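PDB 3D82: cupin 2, conserved barrel domain protein from Shewanella frigidimarina NCIMB 400, which is of unknown function but binds a nickel ion in the crystal and probably acts as a metal-dependent protein of the cupin fold. Local coordinates for residues W44-D49 / G83-P88; E52-M57 / I96-P101. All blocks are in the same frame, centred on the assembly; numbering follows the deposited sequence. Where two conformers were deposited one is given.

Contact 1. Residues W44-D49 / G83-P88. With NI (nickel (II) ion), chain L.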
loop_
_atom_site.group_PDB
_atom_site.type_symbol
_atom_site.label_atom_id
_atom_site.label_comp_id
_atom_site.label_asym_id
_atom_site.label_seq_id
_atom_site.Cartn_x
_atom_site.Cartn_y
_atom_site.Cartn_z
ATOM N N TRP D 44 8.175 -16.508 -15.620
ATOM C CA TRP D 44 7.789 -15.441 -16.524
ATOM C C TRP D 44 6.294 -15.549 -16.789
ATOM O O TRP D 44 5.812 -16.578 -17.237
ATOM C CB TRP D 44 8.528 -15.545 -17.854
ATOM C CG TRP D 44 9.968 -15.268 -17.751
ATOM C CD1 TRP D 44 10.979 -16.181 -17.698
ATOM C CD2 TRP D 44 10.582 -13.981 -17.701
ATOM N NE1 TRP D 44 12.182 -15.539 -17.613
ATOM C CE2 TRP D 44 11.974 -14.189 -17.631
ATOM C CE3 TRP D 44 10.089 -12.668 -17.727
ATOM C CZ2 TRP D 44 12.886 -13.132 -17.563
ATOM C CZ3 TRP D 44 10.990 -11.620 -17.659
ATOM C CH2 TRP D 44 12.378 -11.860 -17.581
ATOM N N HIS D 45 5.579 -14.467 -16.532
ATOM C CA HIS D 45 4.140 -14.435 -16.722
ATOM C C HIS D 45 3.690 -12.995 -16.857
ATOM O O HIS D 45 4.495 -12.070 -16.629
ATOM C CB HIS D 45 3.464 -15.064 -15.512
ATOM C CG HIS D 45 3.621 -14.256 -14.271
ATOM N ND1 HIS D 45 4.837 -14.086 -13.643
ATOM C CD2 HIS D 45 2.734 -13.499 -13.589
ATOM C CE1 HIS D 45 4.683 -13.276 -12.611
ATOM N NE2 HIS D 45 3.416 -12.919 -12.548
ATOM N N GLU D 46 2.416 -12.824 -17.211
ATOM C CA GLU D 46 1.791 -11.497 -17.362
ATOM C C GLU D 46 0.339 -11.518 -16.864
ATOM O O GLU D 46 -0.240 -12.589 -16.693
ATOM C CB GLU D 46 1.845 -10.992 -18.824
ATOM C CG GLU D 46 0.756 -11.526 -19.806
ATOM C CD GLU D 46 0.796 -10.857 -21.179
ATOM O OE1 GLU D 46 -0.273 -10.425 -21.671
ATOM O OE2 GLU D 46 1.889 -10.734 -21.768
ATOM N N HIS D 47 -0.216 -10.321 -16.650
ATOM C CA HIS D 47 -1.618 -10.122 -16.266
ATOM C C HIS D 47 -2.139 -9.248 -17.379
ATOM O O HIS D 47 -1.868 -8.035 -17.409
ATOM C CB HIS D 47 -1.746 -9.487 -14.875
ATOM C CG HIS D 47 -0.991 -10.234 -13.821
ATOM N ND1 HIS D 47 -1.435 -11.424 -13.289
ATOM C CD2 HIS D 47 0.217 -9.993 -13.258
ATOM C CE1 HIS D 47 -0.545 -11.871 -12.420
ATOM N NE2 HIS D 47 0.473 -11.032 -12.397
ATOM N N ALA D 48 -2.833 -9.863 -18.335
ATOM C CA ALA D 48 -3.286 -9.132 -19.539
ATOM C C ALA D 48 -4.246 -7.976 -19.318
ATOM O O ALA D 48 -4.208 -6.984 -20.067
ATOM C CB ALA D 48 -3.899 -10.116 -20.584
ATOM N N ASP D 49 -5.081 -8.089 -18.289
ATOM C CA ASP D 49 -6.159 -7.136 -18.066
ATOM C C ASP D 49 -6.007 -6.225 -16.859
ATOM O O ASP D 49 -6.908 -5.438 -16.604
ATOM C CB ASP D 49 -7.488 -7.912 -17.997
ATOM C CG ASP D 49 -7.811 -8.645 -19.296
ATOM O OD1 ASP D 49 -7.446 -8.147 -20.392
ATOM O OD2 ASP D 49 -8.451 -9.719 -19.227
ATOM N N GLY D 83 -0.204 -6.574 -19.219
ATOM C CA GLY D 83 0.378 -7.198 -20.378
ATOM C C GLY D 83 1.891 -7.260 -20.426
ATOM O O GLY D 83 2.411 -7.805 -21.373
ATOM N N VAL D 84 2.593 -6.741 -19.416
ATOM C CA VAL D 84 4.048 -6.711 -19.404
ATOM C C VAL D 84 4.528 -7.977 -18.671
ATOM O O VAL D 84 4.141 -8.215 -17.521
ATOM C CB VAL D 84 4.571 -5.385 -18.764
ATOM C CG1 VAL D 84 6.093 -5.401 -18.594
ATOM C CG2 VAL D 84 4.112 -4.191 -19.616
ATOM N N GLU D 85 5.275 -8.826 -19.389
ATOM C CA GLU D 85 5.898 -10.020 -18.803
ATOM C C GLU D 85 6.938 -9.660 -17.769
ATOM O O GLU D 85 7.777 -8.790 -18.005
ATOM C CB GLU D 85 6.611 -10.895 -19.830
ATOM C CG GLU D 85 5.776 -11.912 -20.486
ATOM C CD GLU D 85 6.636 -12.906 -21.235
ATOM O OE1 GLU D 85 7.268 -12.516 -22.230
ATOM O OE2 GLU D 85 6.673 -14.081 -20.812
ATOM N N HIS D 86 6.931 -10.403 -16.673
ATOM C CA HIS D 86 7.852 -10.165 -15.578
ATOM C C HIS D 86 8.088 -11.423 -14.750
ATOM O O HIS D 86 7.272 -12.352 -14.768
ATOM C CB HIS D 86 7.309 -9.035 -14.706
ATOM C CG HIS D 86 5.939 -9.301 -14.178
ATOM N ND1 HIS D 86 4.810 -9.210 -14.966
ATOM C CD2 HIS D 86 5.513 -9.653 -12.945
ATOM C CE1 HIS D 86 3.749 -9.520 -14.243
ATOM N NE2 HIS D 86 4.148 -9.780 -13.013
ATOM N N LYS D 87 9.208 -11.435 -14.032
ATOM C CA LYS D 87 9.599 -12.570 -13.177
ATOM C C LYS D 87 10.212 -12.028 -11.867
ATOM O O LYS D 87 11.379 -11.605 -11.858
ATOM C CB LYS D 87 10.575 -13.477 -13.913
ATOM C CG LYS D 87 10.949 -14.730 -13.154
ATOM C CD LYS D 87 11.867 -15.646 -13.962
ATOM C CE LYS D 87 13.277 -15.090 -14.084
ATOM N NZ LYS D 87 14.196 -16.101 -14.714
ATOM N N PRO D 88 9.409 -11.967 -10.787
ATOM C CA PRO D 88 9.976 -11.566 -9.507
ATOM C C PRO D 88 10.978 -12.595 -8.986
ATOM O O PRO D 88 10.827 -13.787 -9.242
ATOM C CB PRO D 88 8.763 -11.471 -8.580
ATOM C CG PRO D 88 7.602 -11.356 -9.480
ATOM C CD PRO D 88 7.954 -12.158 -10.681
HETATM NI NI NI L . 2.675 -10.958 -11.523
HETATM O O HOH W 1 1.508 -8.075 -16.449
#
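H45 and H86 form one antiparallel, hydrogen-bonded bridge, with H45 N to H86 O at 3.2 Å and H86 N to H45 O at 3.0 Å, and G83 N closes the far end on H47 O. G83 has a phi of 78°, a backbone shape that glycine adopts easily. Three imidazoles converge on the nickel ion through NE2: that of H45 lies 2.3 Å from the metal, those of H47 and H86 2.4 Å each, and E52 supplies a further ligand. Histidine suits positions 45 and 86 because one ring nitrogen can bind metal while the other is gripped by the protein. In H86, ND1 donates to V84 O at 2.8 Å, with the oxygen near the ring plane, which fixes the ring's rotation; in H45, ND1 bonds to V43 O. The V84 carbonyl does double duty, since a water also bridges it to H47 N. Away from the metal, the long chain of K87 runs across W44, its CD 3.8 Å from the centroid of the five-membered ring in a CH-pi contact. K87 CG is anti to the backbone N (chi1 -175°), and NZ passes the indole to a salt bridge with E41, while E85 pairs with R66, itself in cation-pi contact with W44. Strand 60-65 lies alongside: K87 bonds to the A64 backbone, W44 rests on A64, and H86 packs on I63 and F65.

Contact 2. Residues E52-M57 / I96-P101. With NI (nickel (II) ion), chain L.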
loop_
_atom_site.group_PDB
_atom_site.type_symbol
_atom_site.label_atom_id
_atom_site.label_comp_id
_atom_site.label_asym_id
_atom_site.label_seq_id
_atom_site.Cartn_x
_atom_site.Cartn_y
_atom_site.Cartn_z
ATOM N N GLU D 52 -0.460 -4.352 -11.813
ATOM C CA GLU D 52 -0.190 -5.068 -10.568
ATOM C C GLU D 52 0.850 -4.274 -9.779
ATOM O O GLU D 52 1.895 -3.914 -10.325
ATOM C CB GLU D 52 0.336 -6.474 -10.873
ATOM C CG GLU D 52 0.579 -7.342 -9.647
ATOM C CD GLU D 52 1.107 -8.707 -10.025
ATOM O OE1 GLU D 52 2.191 -8.759 -10.623
ATOM O OE2 GLU D 52 0.467 -9.741 -9.725
ATOM N N VAL D 53 0.562 -4.024 -8.505
ATOM C CA VAL D 53 1.448 -3.278 -7.626
ATOM C C VAL D 53 2.225 -4.203 -6.699
ATOM O O VAL D 53 1.659 -5.123 -6.142
ATOM C CB VAL D 53 0.658 -2.215 -6.811
ATOM C CG1 VAL D 53 1.541 -1.567 -5.696
ATOM C CG2 VAL D 53 0.113 -1.131 -7.769
ATOM N N PHE D 54 3.531 -3.952 -6.583
ATOM C CA PHE D 54 4.413 -4.603 -5.625
ATOM C C PHE D 54 4.925 -3.533 -4.664
ATOM O O PHE D 54 5.399 -2.481 -5.103
ATOM C CB PHE D 54 5.640 -5.213 -6.299
ATOM C CG PHE D 54 5.363 -6.475 -7.025
ATOM C CD1 PHE D 54 4.802 -6.436 -8.293
ATOM C CD2 PHE D 54 5.701 -7.712 -6.464
ATOM C CE1 PHE D 54 4.550 -7.606 -8.980
ATOM C CE2 PHE D 54 5.441 -8.890 -7.147
ATOM C CZ PHE D 54 4.870 -8.843 -8.406
ATOM N N ILE D 55 4.815 -3.807 -3.372
ATOM C CA ILE D 55 5.369 -2.951 -2.329
ATOM C C ILE D 55 6.253 -3.887 -1.512
ATOM O O ILE D 55 5.783 -4.934 -1.051
ATOM C CB ILE D 55 4.290 -2.327 -1.437
ATOM C CG1 ILE D 55 3.280 -1.516 -2.275
ATOM C CG2 ILE D 55 4.921 -1.428 -0.358
ATOM C CD1 ILE D 55 2.126 -0.895 -1.469
ATOM N N VAL D 56 7.532 -3.540 -1.382
ATOM C CA VAL D 56 8.457 -4.316 -0.551
ATOM C C VAL D 56 8.390 -3.756 0.874
ATOM O O VAL D 56 8.531 -2.546 1.080
ATOM C CB VAL D 56 9.872 -4.302 -1.109
ATOM C CG1 VAL D 56 10.836 -5.095 -0.177
ATOM C CG2 VAL D 56 9.851 -4.873 -2.531
HETATM N N MSE D 57 8.169 -4.652 1.832
HETATM C CA MSE D 57 7.999 -4.343 3.264
HETATM C C MSE D 57 9.292 -4.624 4.026
HETATM O O MSE D 57 9.627 -3.899 4.952
HETATM C CB MSE D 57 6.882 -5.202 3.863
HETATM C CG MSE D 57 5.611 -5.321 2.979
HETATM SE SE MSE D 57 4.769 -3.674 2.714
HETATM C CE MSE D 57 3.928 -3.702 4.376
ATOM N N ILE D 96 6.666 -9.027 0.885
ATOM C CA ILE D 96 6.004 -8.124 -0.047
ATOM C C ILE D 96 4.505 -8.050 0.133
ATOM O O ILE D 96 3.889 -8.910 0.777
ATOM C CB ILE D 96 6.312 -8.496 -1.528
ATOM C CG1 ILE D 96 5.699 -9.856 -1.940
ATOM C CG2 ILE D 96 7.818 -8.513 -1.740
ATOM C CD1 ILE D 96 5.803 -10.190 -3.440
HETATM N N MSE D 97 3.952 -6.986 -0.442
HETATM C CA MSE D 97 2.534 -6.773 -0.523
HETATM C C MSE D 97 2.195 -6.539 -1.994
HETATM O O MSE D 97 2.875 -5.772 -2.673
HETATM C CB MSE D 97 2.044 -5.598 0.342
HETATM C CG MSE D 97 0.523 -5.476 0.290
HETATM SE SE MSE D 97 -0.263 -4.516 1.737
HETATM C CE MSE D 97 0.302 -2.792 1.191
ATOM N N ILE D 98 1.178 -7.248 -2.469
ATOM C CA ILE D 98 0.663 -7.126 -3.835
ATOM C C ILE D 98 -0.759 -6.599 -3.753
ATOM O O ILE D 98 -1.523 -7.024 -2.881
ATOM C CB ILE D 98 0.654 -8.464 -4.587
ATOM C CG1 ILE D 98 2.070 -8.974 -4.820
ATOM C CG2 ILE D 98 -0.019 -8.339 -5.957
ATOM C CD1 ILE D 98 2.059 -10.488 -5.243
ATOM N N ILE D 99 -1.089 -5.661 -4.646
ATOM C CA ILE D 99 -2.416 -5.078 -4.724
ATOM C C ILE D 99 -2.873 -5.219 -6.167
ATOM O O ILE D 99 -2.153 -4.823 -7.101
ATOM C CB ILE D 99 -2.457 -3.591 -4.291
ATOM C CG1 ILE D 99 -1.751 -3.370 -2.938
ATOM C CG2 ILE D 99 -3.932 -3.107 -4.215
ATOM C CD1 ILE D 99 -1.592 -1.895 -2.558
ATOM N N GLU D 100 -4.048 -5.803 -6.343
ATOM C CA GLU D 100 -4.626 -6.032 -7.662
ATOM C C GLU D 100 -6.098 -6.442 -7.528
ATOM O O GLU D 100 -6.515 -6.853 -6.430
ATOM C CB GLU D 100 -3.827 -7.134 -8.399
ATOM C CG GLU D 100 -3.845 -8.528 -7.710
ATOM C CD GLU D 100 -2.835 -9.498 -8.345
ATOM O OE1 GLU D 100 -2.258 -9.170 -9.418
ATOM O OE2 GLU D 100 -2.626 -10.584 -7.771
ATOM N N PRO D 101 -6.873 -6.386 -8.637
ATOM C CA PRO D 101 -8.284 -6.776 -8.583
ATOM C C PRO D 101 -8.466 -8.208 -8.138
ATOM O O PRO D 101 -7.556 -9.024 -8.317
ATOM C CB PRO D 101 -8.751 -6.646 -10.042
ATOM C CG PRO D 101 -7.827 -5.687 -10.645
ATOM C CD PRO D 101 -6.507 -5.960 -9.999
HETATM NI NI NI L . 2.675 -10.958 -11.523
#
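Neighbouring antiparallel strands of the cupin barrel meet here: V53 with I99 and I55 with M97 are hydrogen-bonded pairs, while F54 with I98 and V56 with I96 are non-hydrogen-bonded pairs. The I55–M97 pair is the tighter, its two N-to-O distances, I55 N to M97 O and M97 N to I55 O, both being 2.8 Å. F54, V56, I96 and I98 share one face of the sheet, and the end of E52 comes to the nickel beside it. The F54 ring receives I98 CG1 over one face, 4.1 Å from CE2 and offset toward the rim, whereas I96 CD1 meets its edge 3.9 Å from CD2; branched aliphatic chains suit both approaches. I98 CG2 also touches E52 CG. An alanine in place of this isoleucine is likely to uncover part of the F54 face, letting the ring shift, and to open a gap beside E52 CG. E52 is fully extended, CG anti to the backbone N (chi1 -177°), and this reach brings OE1 to 2.4 Å from the nickel ion. Its OE2 lies 2.8 Å from E100 OE1, a close approach of like charges that the metal and the salt bridge of E100 OE2 with K34 probably help to offset. The opposite face, with V53, is apolar: I55 CD1 lies 3.7 Å from CE of M97, a selenomethionine, and meets I99 CD1 as well. F9, M28 and F33 of the second subunit pack on this face. One face beside the metal, the other at the dimer contact: this is the arrangement of a dimeric cupin, with E52 as the glutamate of the HxHx4E metal motif.

The two contacts lie about 14 Å apart, centre to centre, and share the nickel ion: contact 1 supplies three histidines and contact 2 the glutamate. Along the chain their segments alternate, 44-49, 52-57, 83-88, 96-101, so each contact interlocks with the other. Contact 2 lies within the five-stranded sheet, whereas 83-88 leads into strand 86-90, an outer strand of the three-stranded sheet, and 44-49 lies in the loop between strands 31-39 and 52-56. The sheets meet directly where P88 CG comes within 3.9 Å of F54 CZ. Residues distant in sequence thus assemble one metal site in the barrel, a cupin hallmark consistent with a metal-dependent role.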